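Local coordinates for protein dihydrolipoyl dehydrogenase (Elizabethkingia anophelis NUHP1, PDB 6UZI) that probably catalyses the NAD(+)-dependent reoxidation of dihydrolipoyl groups carried on partner proteins, working through one FAD bound in each subunit, at residues G301-N306 with G320-G325; D307-N312 with E333-F338. One frame throughout, in Å; residues are numbered along the deposited sequence.

Contact 1: residues G301-N306 with G320-G325; sequences GRVKTN and GDVVKG. With FAD (flavin-adenine dinucleotide), chain E.
The guanidinium of Arg302 carries Lys324 CB against one of its faces, 3.7 Å above the plane and offset toward the rim, while NE is taken by a salt bridge to Asp298. The two side chains cross at about a right angle: a bend at chi3 (-54°) turns the arginine end across the root of the lysine, so it meets aliphatic carbon while the ammonium group lies farther along the extended lysine chain. That end passes Thr305, Lys324 CE coming 3.9 Å from Thr305 OG1, and a water bridges weakly between Lys324 NZ and Thr305 N. A long flexible side chain suits this exposed margin.

One backbone bond ties the segments: Val303 N donates to Val322 O over 3.0 Å, with an N-H...O angle of 157°. Beside it, the small branched residues pack methyl to methyl. Val303 CG2 lies 4.0 Å from Val322 CG1, and Thr305 CG2 touches Val323 CG1 at 3.7 Å; threonine supplies a methyl inward and a hydroxyl beside the lysine chain.

The first two residues of 320-325 reach the cofactor. Asp321 N binds FAD O2P at 3.0 Å, and the ribityl O3' donates to Asp321 OD1 at 3.1 Å; Ser154 steadies the other carboxylate oxygen. Gly320, lacking a side chain, lets its backbone lie against the phosphate. The Gly-Asp pair ends the second FAD-binding motif of the disulfide reductases, at the end of strand 316-318.

Val303, Thr305 and Val323 all rest on Ala318 of strand 316-318, the edge strand of the parallel FAD-domain sheet, and Val323 also touches Lys331 and Glu335 of helix 329-343.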
loop_
_atom_site.group_PDB
_atom_site.type_symbol
_atom_site.label_atom_id
_atom_site.label_comp_id
_atom_site.label_asym_id
_atom_site.label_seq_id
_atom_site.Cartn_x
_atom_site.Cartn_y
_atom_site.Cartn_z
ATOM N N GLY A 301 17.888 -15.271 28.576
ATOM C CA GLY A 301 18.638 -15.984 27.567
ATOM C C GLY A 301 19.118 -15.146 26.411
ATOM O O GLY A 301 19.563 -15.711 25.407
ATOM N N ARG A 302 19.062 -13.821 26.523
ATOM C CA ARG A 302 19.494 -12.900 25.482
ATOM C C ARG A 302 20.896 -12.379 25.763
ATOM O O ARG A 302 21.330 -12.285 26.913
ATOM C CB ARG A 302 18.533 -11.713 25.335
ATOM C CG ARG A 302 17.120 -12.056 24.914
ATOM C CD ARG A 302 16.159 -10.909 25.123
ATOM N NE ARG A 302 16.206 -10.439 26.505
ATOM C CZ ARG A 302 15.323 -9.600 27.033
ATOM N NH1 ARG A 302 14.346 -9.103 26.280
ATOM N NH2 ARG A 302 15.417 -9.248 28.308
ATOM N N VAL A 303 21.608 -12.069 24.683
ATOM C CA VAL A 303 22.923 -11.452 24.785
ATOM C C VAL A 303 22.743 -10.048 25.344
ATOM O O VAL A 303 22.020 -9.227 24.764
ATOM C CB VAL A 303 23.622 -11.415 23.416
ATOM C CG1 VAL A 303 25.026 -10.858 23.548
ATOM C CG2 VAL A 303 23.647 -12.784 22.766
ATOM N N LYS A 304 23.371 -9.777 26.489
ATOM C CA LYS A 304 23.317 -8.435 27.057
ATOM C C LYS A 304 24.064 -7.465 26.147
ATOM O O LYS A 304 25.140 -7.774 25.623
ATOM C CB LYS A 304 23.922 -8.410 28.461
ATOM C CG LYS A 304 22.989 -8.830 29.581
ATOM C CD LYS A 304 23.759 -9.022 30.884
ATOM C CE LYS A 304 23.217 -8.147 32.010
ATOM N NZ LYS A 304 23.746 -8.547 33.355
ATOM N N THR A 305 23.478 -6.288 25.946
ATOM C CA THR A 305 24.063 -5.269 25.088
ATOM C C THR A 305 23.885 -3.921 25.762
ATOM O O THR A 305 23.057 -3.763 26.662
ATOM C CB THR A 305 23.421 -5.244 23.690
ATOM O OG1 THR A 305 21.995 -5.187 23.815
ATOM C CG2 THR A 305 23.777 -6.498 22.923
ATOM N N ASN A 306 24.662 -2.940 25.315
ATOM C CA ASN A 306 24.520 -1.594 25.835
ATOM C C ASN A 306 23.906 -0.693 24.759
ATOM O O ASN A 306 23.260 -1.176 23.821
ATOM C CB ASN A 306 25.885 -1.101 26.323
ATOM C CG ASN A 306 26.930 -1.054 25.213
ATOM O OD1 ASN A 306 26.613 -1.143 24.024
ATOM N ND2 ASN A 306 28.188 -0.905 25.604
ATOM N N GLY A 320 19.621 -8.238 16.500
ATOM C CA GLY A 320 18.525 -9.066 16.033
ATOM C C GLY A 320 17.775 -9.769 17.152
ATOM O O GLY A 320 17.712 -9.300 18.289
ATOM N N ASP A 321 17.216 -10.936 16.813
ATOM C CA ASP A 321 16.377 -11.672 17.752
ATOM C C ASP A 321 17.159 -12.170 18.957
ATOM O O ASP A 321 16.552 -12.526 19.974
ATOM C CB ASP A 321 15.715 -12.875 17.064
ATOM C CG ASP A 321 14.542 -12.491 16.162
ATOM O OD1 ASP A 321 14.407 -11.311 15.782
ATOM O OD2 ASP A 321 13.740 -13.388 15.835
ATOM N N VAL A 322 18.494 -12.181 18.885
ATOM C CA VAL A 322 19.274 -12.716 19.997
ATOM C C VAL A 322 19.484 -11.676 21.088
ATOM O O VAL A 322 20.031 -12.002 22.153
ATOM C CB VAL A 322 20.606 -13.283 19.461
ATOM C CG1 VAL A 322 21.689 -12.196 19.365
ATOM C CG2 VAL A 322 21.056 -14.506 20.258
ATOM N N VAL A 323 19.033 -10.440 20.869
ATOM C CA VAL A 323 19.133 -9.377 21.858
ATOM C C VAL A 323 17.736 -8.836 22.145
ATOM O O VAL A 323 16.756 -9.177 21.477
ATOM C CB VAL A 323 20.069 -8.235 21.408
ATOM C CG1 VAL A 323 21.455 -8.764 21.149
ATOM C CG2 VAL A 323 19.518 -7.534 20.171
ATOM N N LYS A 324 17.678 -7.937 23.124
ATOM C CA LYS A 324 16.427 -7.336 23.557
ATOM C C LYS A 324 15.820 -6.449 22.462
ATOM O O LYS A 324 16.513 -5.917 21.582
ATOM C CB LYS A 324 16.652 -6.520 24.829
ATOM C CG LYS A 324 17.604 -5.351 24.627
ATOM C CD LYS A 324 17.769 -4.541 25.888
ATOM C CE LYS A 324 18.976 -3.626 25.805
ATOM N NZ LYS A 324 19.296 -3.023 27.134
ATOM N N GLY A 325 14.505 -6.278 22.547
ATOM C CA GLY A 325 13.742 -5.489 21.601
ATOM C C GLY A 325 12.771 -6.358 20.813
ATOM O O GLY A 325 12.736 -7.583 20.939
HETATM P PA FAD E . 17.576 -15.408 12.250
HETATM O O1A FAD E . 16.780 -15.047 11.053
HETATM O O2A FAD E . 16.644 -16.040 13.289
HETATM O O5B FAD E . 18.625 -16.540 11.841
HETATM C C5B FAD E . 19.962 -16.425 12.357
HETATM C C4B FAD E . 20.807 -17.477 11.689
HETATM O O4B FAD E . 21.912 -17.827 12.541
HETATM C C3B FAD E . 20.099 -18.795 11.337
HETATM O O3B FAD E . 20.099 -18.954 9.925
HETATM C C2B FAD E . 20.970 -19.879 11.998
HETATM O O2B FAD E . 21.126 -21.031 11.174
HETATM C C1B FAD E . 22.289 -19.144 12.217
HETATM N N9A FAD E . 23.100 -19.645 13.315
HETATM C C8A FAD E . 22.724 -19.777 14.628
HETATM N N7A FAD E . 23.679 -20.198 15.419
HETATM C C5A FAD E . 24.766 -20.361 14.567
HETATM C C6A FAD E . 26.088 -20.782 14.788
HETATM N N6A FAD E . 26.581 -21.088 15.991
HETATM N N1A FAD E . 26.912 -20.847 13.719
HETATM C C2A FAD E . 26.434 -20.508 12.517
HETATM N N3A FAD E . 25.208 -20.089 12.189
HETATM C C4A FAD E . 24.414 -20.033 13.267
HETATM N N1 FAD E . 9.445 -11.026 11.153
HETATM C C2 FAD E . 9.015 -9.926 10.488
HETATM O O2 FAD E . 9.571 -8.837 10.626
HETATM N N3 FAD E . 7.942 -10.022 9.620
HETATM C C4 FAD E . 7.224 -11.171 9.340
HETATM O O4 FAD E . 6.291 -11.145 8.539
HETATM C C4X FAD E . 7.689 -12.334 10.046
HETATM N N5 FAD E . 7.095 -13.470 9.820
HETATM C C5X FAD E . 7.591 -14.595 10.462
HETATM C C6 FAD E . 7.007 -15.830 10.188
HETATM C C7 FAD E . 7.504 -17.000 10.751
HETATM C C7M FAD E . 6.856 -18.317 10.414
HETATM C C8 FAD E . 8.613 -16.936 11.616
HETATM C C8M FAD E . 9.218 -18.189 12.193
HETATM C C9 FAD E . 9.184 -15.702 11.910
HETATM C C9A FAD E . 8.688 -14.535 11.339
HETATM N N10 FAD E . 9.285 -13.282 11.569
HETATM C C10 FAD E . 8.813 -12.165 10.935
HETATM C "C1'" FAD E . 10.443 -13.157 12.462
HETATM C "C2'" FAD E . 11.759 -13.110 11.698
HETATM O "O2'" FAD E . 12.059 -14.381 11.118
HETATM C "C3'" FAD E . 12.909 -12.651 12.596
HETATM O "O3'" FAD E . 12.494 -11.539 13.377
HETATM C "C4'" FAD E . 14.160 -12.270 11.805
HETATM O "O4'" FAD E . 14.489 -13.361 10.942
HETATM C "C5'" FAD E . 15.333 -11.892 12.684
HETATM O "O5'" FAD E . 16.445 -12.654 12.182
HETATM P P FAD E . 17.978 -12.537 12.718
HETATM O O1P FAD E . 18.952 -11.984 11.743
HETATM O O2P FAD E . 18.104 -11.875 14.075
HETATM O O3P FAD E . 18.213 -14.106 12.925
HETATM O O HOH W 1 20.638 -6.141 27.652
#

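Contact 2: residues D307-N312 with E333-F338; sequences DHLQTN and EEEGVF. With ZN (zinc ion), chain L.
Leu309 reaches the helix from a left-handed backbone conformation (phi 55°), uncommon for a residue other than glycine, asparagine or aspartate, which turns the chain and aims its side chain at Glu335 and Phe338. Its CD1 methyl does most of the touching, 3.5 Å from Glu335 CB and 3.8 Å from Phe338 CD2. Against Glu335 it crosses at about a right angle, meeting the aliphatic part of the extended chain; the buried carboxylate is held beyond it by Tyr352 at OE2 and, at OE1, by a salt bridge to Lys331 and the amide of Gly320. Glutamate therefore serves twice, as a greasy stem for leucine and as a polar end.

Phe338 has CG anti to its own N (chi1 179°), which swings the ring out toward the loop. Its edge, near the ring plane, meets the backbone of His308, with CE2 3.6 Å from His308 CA; CZ lies 3.7 Å from Asp307 O. A broad flat side chain can thus cover three successive loop residues.

At the start of 333-338 Glu333 binds a zinc ion through OE2 at 2.2 Å, with OE1 farther from the zinc at 2.6 Å, together with His453 and Glu458 of the second subunit, which also bind the zinc, so this helix also joins the dimer.

The loop is fastened by backbone bonding of Leu309 with Ala318 of strand 316-318. On helix 329-343, Phe338 also packs on Pro348 and Val350, whereas Glu333 and Val337 lie against helix 21-32.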
loop_
_atom_site.group_PDB
_atom_site.type_symbol
_atom_site.label_atom_id
_atom_site.label_comp_id
_atom_site.label_asym_id
_atom_site.label_seq_id
_atom_site.Cartn_x
_atom_site.Cartn_y
_atom_site.Cartn_z
ATOM N N ASP A 307 24.153 0.611 24.870
ATOM C CA ASP A 307 23.590 1.559 23.913
ATOM C C ASP A 307 24.115 1.328 22.502
ATOM O O ASP A 307 23.413 1.616 21.528
ATOM C CB ASP A 307 23.891 2.987 24.361
ATOM C CG ASP A 307 23.009 3.430 25.502
ATOM O OD1 ASP A 307 22.050 2.694 25.825
ATOM O OD2 ASP A 307 23.272 4.508 26.074
ATOM N N HIS A 308 25.336 0.809 22.368
ATOM C CA HIS A 308 25.947 0.576 21.068
ATOM C C HIS A 308 25.839 -0.874 20.621
ATOM O O HIS A 308 26.626 -1.309 19.774
ATOM C CB HIS A 308 27.414 1.007 21.088
ATOM C CG HIS A 308 27.616 2.442 21.460
ATOM N ND1 HIS A 308 27.625 2.876 22.768
ATOM C CD2 HIS A 308 27.817 3.542 20.696
ATOM C CE1 HIS A 308 27.825 4.181 22.794
ATOM N NE2 HIS A 308 27.946 4.609 21.550
ATOM N N LEU A 309 24.871 -1.621 21.159
ATOM C CA LEU A 309 24.700 -3.046 20.872
ATOM C C LEU A 309 25.975 -3.840 21.162
ATOM O O LEU A 309 26.244 -4.867 20.530
ATOM C CB LEU A 309 24.244 -3.253 19.426
ATOM C CG LEU A 309 22.867 -2.657 19.134
ATOM C CD1 LEU A 309 22.494 -2.808 17.669
ATOM C CD2 LEU A 309 21.842 -3.340 20.008
ATOM N N GLN A 310 26.738 -3.385 22.153
ATOM C CA GLN A 310 28.019 -3.965 22.527
ATOM C C GLN A 310 27.835 -4.912 23.708
ATOM O O GLN A 310 27.096 -4.602 24.650
ATOM C CB GLN A 310 28.998 -2.852 22.904
ATOM C CG GLN A 310 30.459 -3.131 22.650
ATOM C CD GLN A 310 31.325 -1.960 23.081
ATOM O OE1 GLN A 310 30.825 -0.986 23.645
ATOM N NE2 GLN A 310 32.621 -2.039 22.800
ATOM N N THR A 311 28.506 -6.063 23.656
ATOM C CA THR A 311 28.505 -6.993 24.780
ATOM C C THR A 311 29.492 -6.519 25.844
ATOM O O THR A 311 30.095 -5.447 25.740
ATOM C CB THR A 311 28.867 -8.407 24.334
ATOM O OG1 THR A 311 30.267 -8.470 24.043
ATOM C CG2 THR A 311 28.102 -8.789 23.096
ATOM N N ASN A 312 29.662 -7.324 26.891
ATOM C CA ASN A 312 30.667 -6.988 27.892
ATOM C C ASN A 312 32.080 -7.142 27.337
ATOM O O ASN A 312 33.018 -6.516 27.846
ATOM C CB ASN A 312 30.477 -7.830 29.151
ATOM C CG ASN A 312 30.363 -9.309 28.864
ATOM O OD1 ASN A 312 29.858 -9.728 27.824
ATOM N ND2 ASN A 312 30.870 -10.111 29.782
ATOM N N GLU A 333 17.720 -5.930 10.767
ATOM C CA GLU A 333 18.403 -5.233 9.684
ATOM C C GLU A 333 18.966 -3.894 10.153
ATOM O O GLU A 333 20.126 -3.563 9.879
ATOM C CB GLU A 333 17.439 -5.046 8.518
ATOM C CG GLU A 333 17.289 -6.261 7.641
ATOM C CD GLU A 333 16.180 -6.111 6.613
ATOM O OE1 GLU A 333 15.311 -5.229 6.787
ATOM O OE2 GLU A 333 16.202 -6.851 5.609
ATOM N N GLU A 334 18.151 -3.100 10.855
ATOM C CA GLU A 334 18.620 -1.792 11.299
ATOM C C GLU A 334 19.762 -1.928 12.297
ATOM O O GLU A 334 20.742 -1.171 12.243
ATOM C CB GLU A 334 17.472 -0.993 11.908
ATOM C CG GLU A 334 17.835 0.463 12.220
ATOM C CD GLU A 334 16.618 1.302 12.580
ATOM O OE1 GLU A 334 15.496 0.745 12.578
ATOM O OE2 GLU A 334 16.780 2.514 12.846
ATOM N N GLU A 335 19.654 -2.887 13.219
ATOM C CA GLU A 335 20.711 -3.075 14.200
ATOM C C GLU A 335 22.002 -3.547 13.545
ATOM O O GLU A 335 23.095 -3.185 14.000
ATOM C CB GLU A 335 20.232 -4.042 15.277
ATOM C CG GLU A 335 19.171 -3.420 16.177
ATOM C CD GLU A 335 18.786 -4.300 17.344
ATOM O OE1 GLU A 335 18.884 -5.537 17.208
ATOM O OE2 GLU A 335 18.406 -3.755 18.406
ATOM N N GLY A 336 21.902 -4.324 12.463
ATOM C CA GLY A 336 23.099 -4.704 11.727
ATOM C C GLY A 336 23.794 -3.515 11.090
ATOM O O GLY A 336 25.017 -3.373 11.190
ATOM N N VAL A 337 23.020 -2.627 10.453
ATOM C CA VAL A 337 23.589 -1.403 9.894
ATOM C C VAL A 337 24.160 -0.526 11.001
ATOM O O VAL A 337 25.186 0.142 10.822
ATOM C CB VAL A 337 22.531 -0.644 9.072
ATOM C CG1 VAL A 337 23.098 0.669 8.575
ATOM C CG2 VAL A 337 22.058 -1.496 7.913
ATOM N N PHE A 338 23.506 -0.523 12.162
ATOM C CA PHE A 338 23.980 0.270 13.289
ATOM C C PHE A 338 25.366 -0.185 13.729
ATOM O O PHE A 338 26.273 0.638 13.912
ATOM C CB PHE A 338 22.981 0.179 14.447
ATOM C CG PHE A 338 23.390 0.955 15.671
ATOM C CD1 PHE A 338 22.942 2.254 15.864
ATOM C CD2 PHE A 338 24.217 0.387 16.634
ATOM C CE1 PHE A 338 23.317 2.976 16.995
ATOM C CE2 PHE A 338 24.596 1.105 17.761
ATOM C CZ PHE A 338 24.145 2.397 17.942
HETATM ZN ZN ZN L . 14.423 -6.146 4.478
#

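From the N terminus, 301-306 runs straight on into 307-312, and both find their partners after strand 316-318. Contact 1 closes a loop with 13 residues between its segments, contact 2 one with 20. Their segments alternate, so the loops cross rather than nest, and strand 316-318 lies within both. The centres are about 9 Å apart, and the contacts touch directly: Gly320 N hydrogen-bonds Glu335 OE1 at 2.9 Å, and Val303 CG1 packs on Thr311 CG2. Together they bind one long loop to the edge of the FAD-domain sheet, to the phosphate-binding turn, and to helix 329-343, which reaches the zinc at the dimer interface.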